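Local coordinates for protein STING-associated CdnE c-di-GMP synthase (Flavobacteriaceae, PDB 6WT8) that synthesises the cyclic dinucleotide c-di-GMP, probably as the signal that activates the associated STING receptor in CBASS antiphage defence, at residues A[61-64]-A[65-69]; A[87-91]-A[92-96]; A[244-248]-A[249-253]. One frame throughout, in Å; residues are numbered along the deposited sequence.

Contact 1. Residues A[61-64]-A[65-69]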
loop_
_atom_site.group_PDB
_atom_site.type_symbol
_atom_site.label_atom_id
_atom_site.label_comp_id
_atom_site.label_asym_id
_atom_site.label_seq_id
_atom_site.Cartn_x
_atom_site.Cartn_y
_atom_site.Cartn_z
ATOM N N SER A 61 -13.395 12.206 4.156
ATOM C CA SER A 61 -13.926 11.962 5.494
ATOM C C SER A 61 -13.737 10.513 5.909
ATOM O O SER A 61 -13.507 10.247 7.088
ATOM C CB SER A 61 -15.403 12.369 5.565
ATOM O OG SER A 61 -16.205 11.399 4.873
ATOM N N TYR A 62 -13.823 9.562 4.957
ATOM C CA TYR A 62 -13.706 8.155 5.327
ATOM C C TYR A 62 -12.302 7.856 5.809
ATOM O O TYR A 62 -12.086 7.183 6.836
ATOM C CB TYR A 62 -14.042 7.276 4.109
ATOM C CG TYR A 62 -15.471 7.434 3.645
ATOM C CD1 TYR A 62 -16.521 6.919 4.374
ATOM C CD2 TYR A 62 -15.756 8.106 2.475
ATOM C CE1 TYR A 62 -17.849 7.096 3.948
ATOM C CE2 TYR A 62 -17.065 8.253 2.025
ATOM C CZ TYR A 62 -18.103 7.758 2.749
ATOM O OH TYR A 62 -19.398 7.977 2.246
ATOM N N THR A 63 -11.336 8.375 5.078
ATOM C CA THR A 63 -9.929 8.185 5.404
ATOM C C THR A 63 -9.590 8.829 6.736
ATOM O O THR A 63 -8.880 8.248 7.565
ATOM C CB THR A 63 -9.134 8.784 4.266
ATOM O OG1 THR A 63 -9.517 8.070 3.069
ATOM C CG2 THR A 63 -7.631 8.661 4.469
HETATM N N MSE A 64 -10.071 10.045 6.950
HETATM C CA MSE A 64 -9.824 10.720 8.204
HETATM C C MSE A 64 -10.479 9.985 9.354
HETATM O O MSE A 64 -9.834 9.783 10.416
HETATM C CB MSE A 64 -10.351 12.158 8.154
HETATM C CG MSE A 64 -10.061 12.915 9.460
HETATM SE SE MSE A 64 -8.138 13.173 9.777
HETATM C CE MSE A 64 -7.543 11.677 10.853
ATOM N N ASN A 65 -11.721 9.538 9.157
ATOM C CA ASN A 65 -12.403 8.798 10.217
ATOM C C ASN A 65 -11.632 7.536 10.583
ATOM O O ASN A 65 -11.530 7.190 11.764
ATOM C CB ASN A 65 -13.830 8.441 9.806
ATOM C CG ASN A 65 -14.762 9.609 9.972
ATOM O OD1 ASN A 65 -14.479 10.527 10.744
ATOM N ND2 ASN A 65 -15.869 9.577 9.270
ATOM N N SER A 66 -11.064 6.842 9.589
ATOM C CA SER A 66 -10.282 5.637 9.862
ATOM C C SER A 66 -9.092 5.957 10.747
ATOM O O SER A 66 -8.826 5.249 11.730
ATOM C CB SER A 66 -9.812 5.020 8.546
ATOM O OG SER A 66 -9.143 3.781 8.831
ATOM N N LYS A 67 -8.386 7.027 10.444
ATOM C CA LYS A 67 -7.184 7.347 11.197
ATOM C C LYS A 67 -7.523 7.827 12.600
ATOM O O LYS A 67 -6.798 7.518 13.570
ATOM C CB LYS A 67 -6.368 8.420 10.444
ATOM C CG LYS A 67 -5.755 7.934 9.098
ATOM C CD LYS A 67 -5.103 9.100 8.348
ATOM C CE LYS A 67 -4.623 8.620 6.984
ATOM N NZ LYS A 67 -4.075 9.860 6.269
ATOM N N VAL A 68 -8.617 8.588 12.742
ATOM C CA VAL A 68 -9.060 9.022 14.072
ATOM C C VAL A 68 -9.461 7.827 14.914
ATOM O O VAL A 68 -9.073 7.722 16.099
ATOM C CB VAL A 68 -10.235 10.004 13.953
ATOM C CG1 VAL A 68 -10.872 10.269 15.368
ATOM C CG2 VAL A 68 -9.778 11.306 13.343
ATOM N N ALA A 69 -10.213 6.885 14.320
ATOM C CA ALA A 69 -10.600 5.686 15.061
ATOM C C ALA A 69 -9.367 4.922 15.537
ATOM O O ALA A 69 -9.295 4.480 16.685
ATOM C CB ALA A 69 -11.497 4.768 14.220
#
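Thr63 and Lys67, one helical turn apart, run alongside each other in the same direction, the methyl CG2 of Thr63 resting 3.9 Å from Lys67 CE. The lysine reaches this position because its chain is extended beyond CG; CG itself stays beside the backbone N (chi1 -67°) and passes 3.5 Å from Thr63 O, so the chain from CG to CE runs along the threonine. The same first torsion of Thr63 that sends CG2 to the lysine turns OG1 the other way, to a hydrogen bond with His98 NE2, while Ser66, buried like Thr63, sends OG to Asp104 OD1 and to Val105 N. Asp104 is consistent with one of the acidic residues that bind metal in nucleotidyltransferases, so Ser66, on helix 60-81, is probably a second-shell partner of that site. Ordinary i to i+4 hydrogen bonds hold the turns beneath, among them Asn65 N to Ser61 O at 2.8 Å and Lys67 N to Thr63 O at 3.2 Å. The opposite character belongs to Ser61 and Met64, which are exposed. Met64 is a selenomethionine bent at chi2 and chi3; it curls its terminal methyl back across Lys67 CB and toward Val68 CG2, but the residue has two conformers and this short approach is doubtful. Asn65, partly exposed, brings its amide back to the preceding turn: CG comes to 3.2 Å from Ser61 O, although ND2 makes no hydrogen bond there.

Contact 2. Residues A[87-91]-A[92-96]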
loop_
_atom_site.group_PDB
_atom_site.type_symbol
_atom_site.label_atom_id
_atom_site.label_comp_id
_atom_site.label_asym_id
_atom_site.label_seq_id
_atom_site.Cartn_x
_atom_site.Cartn_y
_atom_site.Cartn_z
ATOM N N PHE A 87 4.006 2.381 18.318
ATOM C CA PHE A 87 2.790 2.322 17.522
ATOM C C PHE A 87 3.024 2.892 16.148
ATOM O O PHE A 87 3.545 4.005 16.010
ATOM C CB PHE A 87 1.651 3.088 18.191
ATOM C CG PHE A 87 1.231 2.486 19.517
ATOM C CD1 PHE A 87 0.400 1.361 19.504
ATOM C CD2 PHE A 87 1.682 2.996 20.755
ATOM C CE1 PHE A 87 0.038 0.745 20.687
ATOM C CE2 PHE A 87 1.313 2.382 21.925
ATOM C CZ PHE A 87 0.510 1.251 21.878
ATOM N N GLU A 88 2.542 2.169 15.146
ATOM C CA GLU A 88 2.636 2.602 13.763
ATOM C C GLU A 88 1.347 2.232 13.042
ATOM O O GLU A 88 0.353 1.824 13.649
ATOM C CB GLU A 88 3.842 1.941 13.081
ATOM C CG GLU A 88 5.216 2.299 13.692
ATOM C CD GLU A 88 5.605 3.780 13.540
ATOM O OE1 GLU A 88 5.035 4.535 12.704
ATOM O OE2 GLU A 88 6.520 4.174 14.293
ATOM N N ARG A 89 1.308 2.477 11.717
ATOM C CA ARG A 89 0.137 2.184 10.906
ATOM C C ARG A 89 0.566 1.513 9.621
ATOM O O ARG A 89 1.667 1.742 9.123
ATOM C CB ARG A 89 -0.620 3.479 10.514
ATOM C CG ARG A 89 -1.133 4.332 11.686
ATOM C CD ARG A 89 -2.210 3.612 12.467
ATOM N NE ARG A 89 -2.700 4.560 13.477
ATOM C CZ ARG A 89 -2.206 4.650 14.728
ATOM N NH1 ARG A 89 -1.257 3.807 15.121
ATOM N NH2 ARG A 89 -2.664 5.586 15.580
ATOM N N GLN A 90 -0.322 0.707 9.034
ATOM C CA GLN A 90 -0.024 0.131 7.721
ATOM C C GLN A 90 -1.296 0.052 6.918
ATOM O O GLN A 90 -2.405 0.233 7.434
ATOM C CB GLN A 90 0.592 -1.265 7.783
ATOM C CG GLN A 90 -0.311 -2.341 8.460
ATOM C CD GLN A 90 0.252 -3.731 8.421
ATOM O OE1 GLN A 90 1.456 -3.942 8.266
ATOM N NE2 GLN A 90 -0.641 -4.716 8.541
ATOM N N GLY A 91 -1.102 -0.211 5.622
ATOM C CA GLY A 91 -2.272 -0.355 4.749
ATOM C C GLY A 91 -2.320 0.710 3.645
ATOM O O GLY A 91 -1.698 1.747 3.735
ATOM N N SER A 92 -3.066 0.419 2.582
ATOM C CA SER A 92 -3.187 1.361 1.479
ATOM C C SER A 92 -3.828 2.683 1.898
ATOM O O SER A 92 -3.606 3.706 1.246
ATOM C CB SER A 92 -3.984 0.749 0.338
ATOM O OG SER A 92 -5.244 0.397 0.766
ATOM N N VAL A 93 -4.582 2.724 3.008
ATOM C CA VAL A 93 -5.146 3.987 3.451
ATOM C C VAL A 93 -4.026 4.958 3.812
ATOM O O VAL A 93 -4.163 6.166 3.625
ATOM C CB VAL A 93 -6.141 3.737 4.608
ATOM C CG1 VAL A 93 -6.599 5.083 5.181
ATOM C CG2 VAL A 93 -7.380 2.934 4.110
HETATM N N MSE A 94 -2.856 4.431 4.214
HETATM C CA MSE A 94 -1.756 5.325 4.561
HETATM C C MSE A 94 -1.054 6.013 3.387
HETATM O O MSE A 94 -0.286 6.951 3.594
HETATM C CB MSE A 94 -0.681 4.574 5.368
HETATM C CG MSE A 94 -1.153 4.254 6.785
HETATM SE SE MSE A 94 -1.561 5.834 7.867
HETATM C CE MSE A 94 0.197 6.489 8.101
ATOM N N THR A 95 -1.318 5.550 2.170
ATOM C CA THR A 95 -0.933 6.294 0.957
ATOM C C THR A 95 -2.130 6.863 0.237
ATOM O O THR A 95 -1.987 7.374 -0.890
ATOM C CB THR A 95 -0.150 5.376 0.011
ATOM O OG1 THR A 95 -0.861 4.163 -0.189
ATOM C CG2 THR A 95 1.250 4.997 0.591
ATOM N N ASN A 96 -3.327 6.735 0.822
ATOM C CA ASN A 96 -4.574 7.123 0.173
ATOM C C ASN A 96 -4.717 6.472 -1.188
ATOM O O ASN A 96 -5.281 7.099 -2.121
ATOM C CB ASN A 96 -4.691 8.658 0.031
ATOM C CG ASN A 96 -6.098 9.080 -0.358
ATOM O OD1 ASN A 96 -7.077 8.422 0.072
ATOM N ND2 ASN A 96 -6.226 10.149 -1.219
HETATM O O HOH W 1 0.122 2.139 1.443
#
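The selenium end of Met94, a selenomethionine, slants over the base of Arg89, with SE 3.7 Å from Arg89 CB and 4.1 Å from Arg89 CG. Met94 CG lies 3.8 Å from the same CB, so the selenoether lies against the base of the arginine and not against its charged end. Arg89 parts company with it by a bend at chi2 (-66°), which carries the guanidinium back along the strand. There NH1 donates to Glu88 O at 2.9 Å; the oxygen is in the guanidinium plane, but the donor stands 59° out of the carbonyl plane. NH2 is taken by Glu74 and Asn71 of helix 60-81, and bonds at both NH1 and NH2 hold the guanidinium against rotation, while Met94 also touches Ile239 of helix 235-248. The chain then leaves strand 85-90 through Gly91, whose positive phi suits a residue without a side chain, and enters a short 3-10 turn. Gly91-Ser92 is consistent with the glycine-serine motif that follows the first core strand in nucleotidyltransferases, and Gln90 NE2 meets Asp106 OD2 next to it. Gly91 O takes two donors: Met94 N at 3.0 Å, from above the carbonyl plane, and a water at 3.0 Å. That water also bonds Thr95 OG1 at 2.8 Å, and the hydroxyl is further hydrogen-bonded to Thr97 OG1.

Contact 3. Residues A[244-248]-A[249-253]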
loop_
_atom_site.group_PDB
_atom_site.type_symbol
_atom_site.label_atom_id
_atom_site.label_comp_id
_atom_site.label_asym_id
_atom_site.label_seq_id
_atom_site.Cartn_x
_atom_site.Cartn_y
_atom_site.Cartn_z
ATOM N N VAL A 244 6.695 9.247 -1.608
ATOM C CA VAL A 244 7.779 10.045 -2.184
ATOM C C VAL A 244 7.694 10.082 -3.698
ATOM O O VAL A 244 7.816 11.147 -4.318
ATOM C CB VAL A 244 9.128 9.469 -1.726
ATOM C CG1 VAL A 244 10.203 9.971 -2.615
ATOM C CG2 VAL A 244 9.330 9.844 -0.342
ATOM N N LYS A 245 7.480 8.919 -4.350
ATOM C CA LYS A 245 7.450 8.967 -5.785
ATOM C C LYS A 245 6.202 9.680 -6.317
ATOM O O LYS A 245 6.261 10.286 -7.389
ATOM C CB LYS A 245 7.603 7.544 -6.351
ATOM C CG LYS A 245 7.878 7.654 -7.836
ATOM C CD LYS A 245 8.100 6.359 -8.555
ATOM C CE LYS A 245 9.521 5.979 -8.767
ATOM N NZ LYS A 245 9.578 5.558 -10.250
ATOM N N ASP A 246 5.102 9.708 -5.533
ATOM C CA ASP A 246 3.963 10.496 -5.982
ATOM C C ASP A 246 4.357 11.966 -6.057
ATOM O O ASP A 246 4.008 12.660 -7.022
ATOM C CB ASP A 246 2.768 10.308 -5.041
ATOM C CG ASP A 246 1.521 11.028 -5.579
ATOM O OD1 ASP A 246 0.994 10.609 -6.627
ATOM O OD2 ASP A 246 1.092 12.050 -5.029
ATOM N N ILE A 247 5.148 12.424 -5.071
ATOM C CA ILE A 247 5.601 13.824 -5.116
ATOM C C ILE A 247 6.506 14.055 -6.329
ATOM O O ILE A 247 6.344 15.033 -7.093
ATOM C CB ILE A 247 6.304 14.158 -3.796
ATOM C CG1 ILE A 247 5.292 14.160 -2.655
ATOM C CG2 ILE A 247 7.129 15.486 -3.874
ATOM C CD1 ILE A 247 5.936 14.095 -1.256
ATOM N N ILE A 248 7.492 13.167 -6.525
ATOM C CA ILE A 248 8.382 13.296 -7.678
ATOM C C ILE A 248 7.604 13.287 -8.990
ATOM O O ILE A 248 7.944 14.024 -9.925
ATOM C CB ILE A 248 9.464 12.204 -7.659
ATOM C CG1 ILE A 248 10.285 12.307 -6.395
ATOM C CG2 ILE A 248 10.340 12.253 -8.919
ATOM C CD1 ILE A 248 11.279 11.106 -6.209
ATOM N N SER A 249 6.524 12.472 -9.077
ATOM C CA SER A 249 5.714 12.363 -10.278
ATOM C C SER A 249 4.787 13.548 -10.524
ATOM O O SER A 249 3.962 13.451 -11.434
ATOM C CB SER A 249 4.855 11.101 -10.171
ATOM O OG SER A 249 3.728 11.309 -9.334
ATOM N N ASN A 250 4.908 14.646 -9.771
ATOM C CA ASN A 250 3.956 15.775 -9.862
ATOM C C ASN A 250 2.531 15.303 -9.579
ATOM O O ASN A 250 1.548 15.704 -10.221
ATOM C CB ASN A 250 4.015 16.492 -11.243
ATOM C CG ASN A 250 5.341 17.074 -11.546
ATOM O OD1 ASN A 250 6.152 17.378 -10.677
ATOM N ND2 ASN A 250 5.540 17.331 -12.851
ATOM N N ARG A 251 2.415 14.441 -8.561
ATOM C CA ARG A 251 1.121 14.016 -8.005
ATOM C C ARG A 251 0.285 13.288 -9.045
ATOM O O ARG A 251 -0.941 13.488 -9.127
ATOM C CB ARG A 251 0.363 15.196 -7.368
ATOM C CG ARG A 251 1.167 15.779 -6.199
ATOM C CD ARG A 251 0.488 16.915 -5.447
ATOM N NE ARG A 251 0.419 18.176 -6.210
ATOM C CZ ARG A 251 0.000 19.334 -5.700
ATOM N NH1 ARG A 251 -0.427 19.400 -4.429
ATOM N NH2 ARG A 251 -0.018 20.399 -6.459
ATOM N N ARG A 252 0.939 12.400 -9.810
ATOM C CA ARG A 252 0.240 11.544 -10.775
ATOM C C ARG A 252 0.285 10.058 -10.439
ATOM O O ARG A 252 -0.610 9.309 -10.919
ATOM C CB ARG A 252 0.816 11.741 -12.182
ATOM C CG ARG A 252 0.190 13.038 -12.821
ATOM C CD ARG A 252 1.210 13.756 -13.571
ATOM N NE ARG A 252 0.687 14.772 -14.472
ATOM C CZ ARG A 252 0.708 16.098 -14.217
ATOM N NH1 ARG A 252 1.050 16.553 -13.015
ATOM N NH2 ARG A 252 0.344 16.961 -15.182
ATOM N N LEU A 253 1.295 9.593 -9.695
ATOM C CA LEU A 253 1.457 8.144 -9.482
ATOM C C LEU A 253 0.239 7.563 -8.789
ATOM O O LEU A 253 -0.275 6.512 -9.207
ATOM C CB LEU A 253 2.714 7.878 -8.632
ATOM C CG LEU A 253 2.838 6.441 -8.119
ATOM C CD1 LEU A 253 3.024 5.518 -9.314
ATOM C CD2 LEU A 253 4.041 6.352 -7.169
HETATM O O HOH W 2 -1.549 11.123 -7.733
#
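Asp246 O takes two donors at the end of helix 235-248: Ser249 OG at 2.7 Å and Arg251 N at 2.8 Å, arriving from opposite faces of the carbonyl plane. Ser249 N keeps the helical bond to Lys245 O. Ser249 OG is itself gripped three ways, donating to Asp246 O while accepting from Arg252 N and from Leu253 N, both at 3.0 Å. This is possible because chi1 of 79° sets the hydroxyl between its own backbone N and carbonyl carbon. Together with Asn250 N to Ile247 O at 3.1 Å, the Arg251 bond makes a Schellman motif with Asn250, of positive phi, as the C-prime residue, while the serine adds an ST motif that satisfies the amides leading into helix 253-266. Asp246 contributes its carboxylate as well. With CG anti to the backbone N (chi1 -175°), OD1 accepts from Lys254 N and from a water at 2.8 Å, whereas OD2 lies 3.6 Å from Arg251 CA, against the arginine's backbone and not its guanidinium. Arg252 NH1 donates to Asn250 O at 3.0 Å, in the guanidinium plane, and NE and NH2 have partners beyond the turn, Leu296 O serving NE. Apolar contact is slight: Leu253 CD2 meets Lys245 CB at 3.8 Å.

How the contacts relate
The three contacts follow one another along the chain. Contacts 1 and 2 are neighbours, with centres 11 Å apart: helix 60-81 and strand 85-90 are consecutive, and the two contacts touch where Thr63 CG2 of the helix lies 3.8 Å from Val93 CG1 in the turn after the strand. Contact 3, much later in sequence, lies about 18 Å from contact 2 and about 23 Å from contact 1, centre to centre, and touches neither. Helix 235-248, which ends at contact 3, nevertheless packs on Met94 and Thr95. Lys254 joins the two places, its backbone N bonded to Asp246 OD1 and its NZ to Thr95 O. The probable nucleotidyltransferase active-site turn thus sits between the helix of the catalytic core and the helical region that follows.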